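Local coordinates for protein BPH (Thiobacillus denitrificans, PDB 5OVS) that forms a tetradecameric double-ring complex homologous to the proteasome and probably degrades proteins inside its inner cavity, at residues W81-Q95 with D103-N115. Numbering follows the deposited sequence.
Sequences WNTLHGALKEHYYLQ and DLESSRMDVLIAN
M109 pushes its methyl end into the apolar side of helix 74-91, where CE meets L84 CD2 tip to tip at 3.6 Å and also rests against L88 CD1. Although CG starts from the cramped place between backbone N and carbonyl carbon (chi1 46°), the thioether chain then runs extended to the helix. Next along, the W81 indole receives V111 CG2 obliquely, 3.6 Å from W81 CZ2, while I113 CD1 approaches W81 CH2. L84 CD2 lies over the centre of one indole face, and the indole nitrogen NE1 reaches the carbonyl oxygen of M109 through a water. This close-packed half is consistent with the alpha-beta-beta-alpha sandwich of Ntn hydrolases, the fold of proteasome subunits, in which a helical layer lies against a beta-sheet, here through strand 111-115, with V122 of the adjoining strand 118-122 also touching W81. Toward the other end, polar groups take over. The H85 ring is held at both nitrogens: ND1 shares a bent hydrogen bond with S107 OG at 2.8 Å, and NE2 donates nearly straight (167°) to E105 OE1, which lies in the ring plane although the carboxylate is turned 55° from it. The histidine meets that oxygen on its anti side, while K89 NZ forms a salt bridge on the syn side of both oxygens, 2.9 Å from E105 OE1 and 3.0 Å from E105 OE2. With an alanine replacing E105, the exposed K89 ammonium would probably lose its countercharge and H85 NE2 its acceptor, letting the ring turn more easily. Y93 of a neighbouring subunit makes a T-shaped (edge-to-face) contact with H85, so this polar cluster adjoins a subunit interface. Looser still is the solvent side near Q95, where R108 NH2 makes a weak hydrogen bond to Q95 O at 3.3 Å.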
# COMPACT_ATOMS: atom_id res chain seq x y z
N TRP K 81 22.42 -8.45 -30.64
CA TRP K 81 21.36 -8.46 -29.62
C TRP K 81 21.05 -7.07 -29.10
O TRP K 81 19.89 -6.76 -28.83
CB TRP K 81 21.67 -9.42 -28.47
CG TRP K 81 20.75 -10.58 -28.48
CD1 TRP K 81 19.82 -10.88 -27.54
CD2 TRP K 81 20.62 -11.57 -29.51
NE1 TRP K 81 19.14 -12.02 -27.90
CE2 TRP K 81 19.61 -12.46 -29.11
CE3 TRP K 81 21.28 -11.79 -30.73
CZ2 TRP K 81 19.23 -13.55 -29.88
CZ3 TRP K 81 20.90 -12.89 -31.50
CH2 TRP K 81 19.88 -13.75 -31.07
N ASN K 82 22.06 -6.22 -28.99
CA ASN K 82 21.80 -4.85 -28.54
C ASN K 82 20.96 -4.08 -29.55
O ASN K 82 20.06 -3.36 -29.16
CB ASN K 82 23.10 -4.10 -28.26
CG ASN K 82 22.87 -2.87 -27.40
OD1 ASN K 82 22.51 -2.99 -26.23
ND2 ASN K 82 23.07 -1.70 -27.98
N THR K 83 21.26 -4.22 -30.84
CA THR K 83 20.45 -3.65 -31.92
C THR K 83 19.05 -4.30 -31.94
O THR K 83 18.05 -3.60 -32.01
CB THR K 83 21.14 -3.82 -33.29
OG1 THR K 83 22.36 -3.06 -33.31
CG2 THR K 83 20.27 -3.35 -34.44
N LEU K 84 18.99 -5.63 -31.86
CA LEU K 84 17.71 -6.33 -31.78
C LEU K 84 16.81 -5.76 -30.71
O LEU K 84 15.63 -5.54 -30.95
CB LEU K 84 17.91 -7.83 -31.50
CG LEU K 84 16.67 -8.63 -31.07
CD1 LEU K 84 15.63 -8.67 -32.17
CD2 LEU K 84 17.07 -10.05 -30.70
N HIS K 85 17.37 -5.50 -29.52
CA HIS K 85 16.56 -5.03 -28.40
C HIS K 85 15.83 -3.73 -28.72
O HIS K 85 14.67 -3.53 -28.31
CB HIS K 85 17.41 -4.85 -27.14
CG HIS K 85 16.62 -4.44 -25.95
ND1 HIS K 85 15.84 -5.32 -25.24
CD2 HIS K 85 16.44 -3.22 -25.38
CE1 HIS K 85 15.22 -4.67 -24.27
NE2 HIS K 85 15.57 -3.39 -24.33
N GLY K 86 16.51 -2.84 -29.45
CA GLY K 86 15.93 -1.58 -29.90
C GLY K 86 14.81 -1.80 -30.88
O GLY K 86 13.86 -1.03 -30.91
N ALA K 87 14.91 -2.85 -31.69
CA ALA K 87 13.82 -3.23 -32.59
C ALA K 87 12.66 -3.91 -31.84
O ALA K 87 11.51 -3.71 -32.21
CB ALA K 87 14.34 -4.13 -33.69
N LEU K 88 12.96 -4.69 -30.81
CA LEU K 88 11.90 -5.32 -29.99
C LEU K 88 10.98 -4.28 -29.35
O LEU K 88 9.77 -4.47 -29.29
CB LEU K 88 12.48 -6.19 -28.88
CG LEU K 88 13.20 -7.46 -29.34
CD1 LEU K 88 13.89 -8.14 -28.16
CD2 LEU K 88 12.25 -8.44 -30.01
N LYS K 89 11.57 -3.19 -28.88
CA LYS K 89 10.80 -2.09 -28.30
C LYS K 89 10.08 -1.29 -29.37
O LYS K 89 8.91 -0.95 -29.21
CB LYS K 89 11.72 -1.16 -27.54
CG LYS K 89 12.33 -1.80 -26.31
CD LYS K 89 13.35 -0.87 -25.69
CE LYS K 89 12.69 0.28 -24.95
NZ LYS K 89 13.72 1.19 -24.39
N GLU K 90 10.77 -0.99 -30.46
CA GLU K 90 10.25 -0.08 -31.47
C GLU K 90 9.19 -0.68 -32.39
O GLU K 90 8.23 -0.01 -32.71
CB GLU K 90 11.39 0.48 -32.32
CG GLU K 90 10.95 1.67 -33.17
CD GLU K 90 11.95 2.04 -34.23
OE1 GLU K 90 13.07 1.47 -34.23
OE2 GLU K 90 11.62 2.90 -35.08
N HIS K 91 9.37 -1.93 -32.82
CA HIS K 91 8.46 -2.53 -33.81
C HIS K 91 7.62 -3.69 -33.31
O HIS K 91 6.63 -4.00 -33.94
CB HIS K 91 9.25 -3.02 -35.03
CG HIS K 91 10.15 -1.98 -35.62
ND1 HIS K 91 9.67 -0.93 -36.37
CD2 HIS K 91 11.49 -1.82 -35.56
CE1 HIS K 91 10.68 -0.17 -36.75
NE2 HIS K 91 11.80 -0.69 -36.28
N TYR K 92 8.00 -4.33 -32.21
CA TYR K 92 7.35 -5.58 -31.80
C TYR K 92 6.71 -5.53 -30.40
O TYR K 92 6.32 -6.56 -29.85
CB TYR K 92 8.32 -6.76 -31.90
CG TYR K 92 8.91 -6.99 -33.28
CD1 TYR K 92 8.21 -7.68 -34.26
CD2 TYR K 92 10.19 -6.53 -33.59
CE1 TYR K 92 8.76 -7.89 -35.52
CE2 TYR K 92 10.75 -6.75 -34.83
CZ TYR K 92 10.04 -7.42 -35.79
OH TYR K 92 10.60 -7.62 -37.03
N TYR K 93 6.61 -4.33 -29.83
CA TYR K 93 5.79 -4.08 -28.65
C TYR K 93 6.25 -4.81 -27.38
O TYR K 93 5.44 -5.30 -26.59
CB TYR K 93 4.32 -4.37 -28.97
CG TYR K 93 3.87 -3.69 -30.25
CD1 TYR K 93 3.68 -2.30 -30.28
CD2 TYR K 93 3.66 -4.41 -31.42
CE1 TYR K 93 3.29 -1.65 -31.45
CE2 TYR K 93 3.27 -3.77 -32.59
CZ TYR K 93 3.09 -2.39 -32.60
OH TYR K 93 2.71 -1.75 -33.75
N LEU K 94 7.57 -4.85 -27.20
CA LEU K 94 8.19 -5.36 -25.99
C LEU K 94 7.92 -4.41 -24.83
O LEU K 94 7.88 -3.20 -25.04
CB LEU K 94 9.70 -5.45 -26.21
CG LEU K 94 10.50 -6.11 -25.09
CD1 LEU K 94 10.37 -7.62 -25.20
CD2 LEU K 94 11.96 -5.71 -25.18
N GLN K 95 7.75 -4.95 -23.63
CA GLN K 95 7.58 -4.11 -22.43
C GLN K 95 8.82 -4.03 -21.54
O GLN K 95 9.45 -5.05 -21.26
CB GLN K 95 6.38 -4.60 -21.62
CG GLN K 95 5.09 -4.52 -22.41
CD GLN K 95 3.86 -4.31 -21.54
OE1 GLN K 95 3.57 -5.11 -20.65
NE2 GLN K 95 3.13 -3.24 -21.81
N ASP K 103 19.30 -3.75 -13.48
CA ASP K 103 20.42 -2.94 -13.98
C ASP K 103 20.13 -2.45 -15.38
O ASP K 103 20.20 -1.26 -15.65
CB ASP K 103 21.73 -3.73 -14.03
CG ASP K 103 22.51 -3.66 -12.74
OD1 ASP K 103 22.00 -3.09 -11.75
OD2 ASP K 103 23.65 -4.19 -12.71
N LEU K 104 19.82 -3.40 -16.26
CA LEU K 104 19.54 -3.13 -17.66
C LEU K 104 18.13 -3.56 -18.03
O LEU K 104 17.45 -4.27 -17.26
CB LEU K 104 20.54 -3.87 -18.54
CG LEU K 104 22.02 -3.56 -18.30
CD1 LEU K 104 22.90 -4.70 -18.79
CD2 LEU K 104 22.42 -2.26 -18.98
N GLU K 105 17.68 -3.14 -19.21
CA GLU K 105 16.39 -3.57 -19.73
C GLU K 105 16.49 -5.04 -20.11
O GLU K 105 17.48 -5.47 -20.69
CB GLU K 105 15.95 -2.72 -20.93
CG GLU K 105 15.43 -1.33 -20.57
CD GLU K 105 15.05 -0.49 -21.79
OE1 GLU K 105 14.79 -1.07 -22.86
OE2 GLU K 105 14.98 0.76 -21.68
N SER K 106 15.47 -5.80 -19.75
CA SER K 106 15.36 -7.19 -20.17
C SER K 106 14.87 -7.25 -21.62
O SER K 106 14.03 -6.45 -22.03
CB SER K 106 14.37 -7.93 -19.25
OG SER K 106 14.39 -9.33 -19.48
N SER K 107 15.40 -8.19 -22.39
CA SER K 107 14.79 -8.55 -23.66
C SER K 107 13.74 -9.66 -23.47
O SER K 107 13.08 -10.08 -24.42
CB SER K 107 15.86 -8.95 -24.68
OG SER K 107 16.79 -7.89 -24.87
N ARG K 108 13.59 -10.14 -22.23
CA ARG K 108 12.58 -11.13 -21.83
C ARG K 108 12.77 -12.53 -22.41
O ARG K 108 11.89 -13.38 -22.24
CB ARG K 108 11.17 -10.64 -22.16
CG ARG K 108 10.85 -9.26 -21.63
CD ARG K 108 10.89 -9.20 -20.11
NE ARG K 108 10.14 -8.03 -19.67
CZ ARG K 108 8.92 -8.04 -19.12
NH1 ARG K 108 8.27 -9.19 -18.90
NH2 ARG K 108 8.34 -6.90 -18.77
N MET K 109 13.89 -12.78 -23.08
CA MET K 109 14.17 -14.11 -23.57
C MET K 109 15.62 -14.45 -23.30
O MET K 109 16.48 -13.58 -23.24
CB MET K 109 13.85 -14.20 -25.06
CG MET K 109 14.38 -13.05 -25.85
SD MET K 109 14.43 -13.36 -27.61
CE MET K 109 15.17 -11.84 -28.16
N ASP K 110 15.87 -15.73 -23.11
CA ASP K 110 17.21 -16.25 -23.03
C ASP K 110 17.38 -17.10 -24.28
O ASP K 110 16.45 -17.78 -24.70
CB ASP K 110 17.37 -17.08 -21.77
CG ASP K 110 17.11 -16.29 -20.50
OD1 ASP K 110 17.68 -15.19 -20.34
OD2 ASP K 110 16.35 -16.76 -19.64
N VAL K 111 18.54 -17.05 -24.93
CA VAL K 111 18.76 -17.92 -26.09
C VAL K 111 20.09 -18.63 -26.07
O VAL K 111 21.04 -18.18 -25.45
CB VAL K 111 18.61 -17.17 -27.43
CG1 VAL K 111 17.31 -16.39 -27.45
CG2 VAL K 111 19.82 -16.29 -27.69
N LEU K 112 20.12 -19.78 -26.75
CA LEU K 112 21.36 -20.47 -27.04
C LEU K 112 21.58 -20.40 -28.56
O LEU K 112 20.63 -20.47 -29.34
CB LEU K 112 21.30 -21.90 -26.54
CG LEU K 112 20.99 -22.02 -25.03
CD1 LEU K 112 20.75 -23.47 -24.66
CD2 LEU K 112 22.13 -21.45 -24.21
N ILE K 113 22.83 -20.20 -28.97
CA ILE K 113 23.21 -20.05 -30.38
C ILE K 113 24.32 -21.05 -30.70
O ILE K 113 25.42 -20.94 -30.18
CB ILE K 113 23.75 -18.65 -30.65
CG1 ILE K 113 22.65 -17.63 -30.39
CG2 ILE K 113 24.26 -18.54 -32.11
CD1 ILE K 113 23.16 -16.22 -30.26
N ALA K 114 24.00 -22.02 -31.56
CA ALA K 114 24.95 -23.02 -31.99
C ALA K 114 25.39 -22.70 -33.42
O ALA K 114 24.57 -22.52 -34.30
CB ALA K 114 24.32 -24.39 -31.94
N ASN K 115 26.69 -22.64 -33.65
CA ASN K 115 27.21 -22.65 -35.02
C ASN K 115 28.61 -23.27 -35.07
O ASN K 115 29.25 -23.45 -34.03
CB ASN K 115 27.18 -21.25 -35.64
CG ASN K 115 28.16 -20.29 -35.00
OD1 ASN K 115 29.38 -20.44 -35.11
ND2 ASN K 115 27.63 -19.26 -34.36
O HOH W 1 18.18 -12.91 -25.38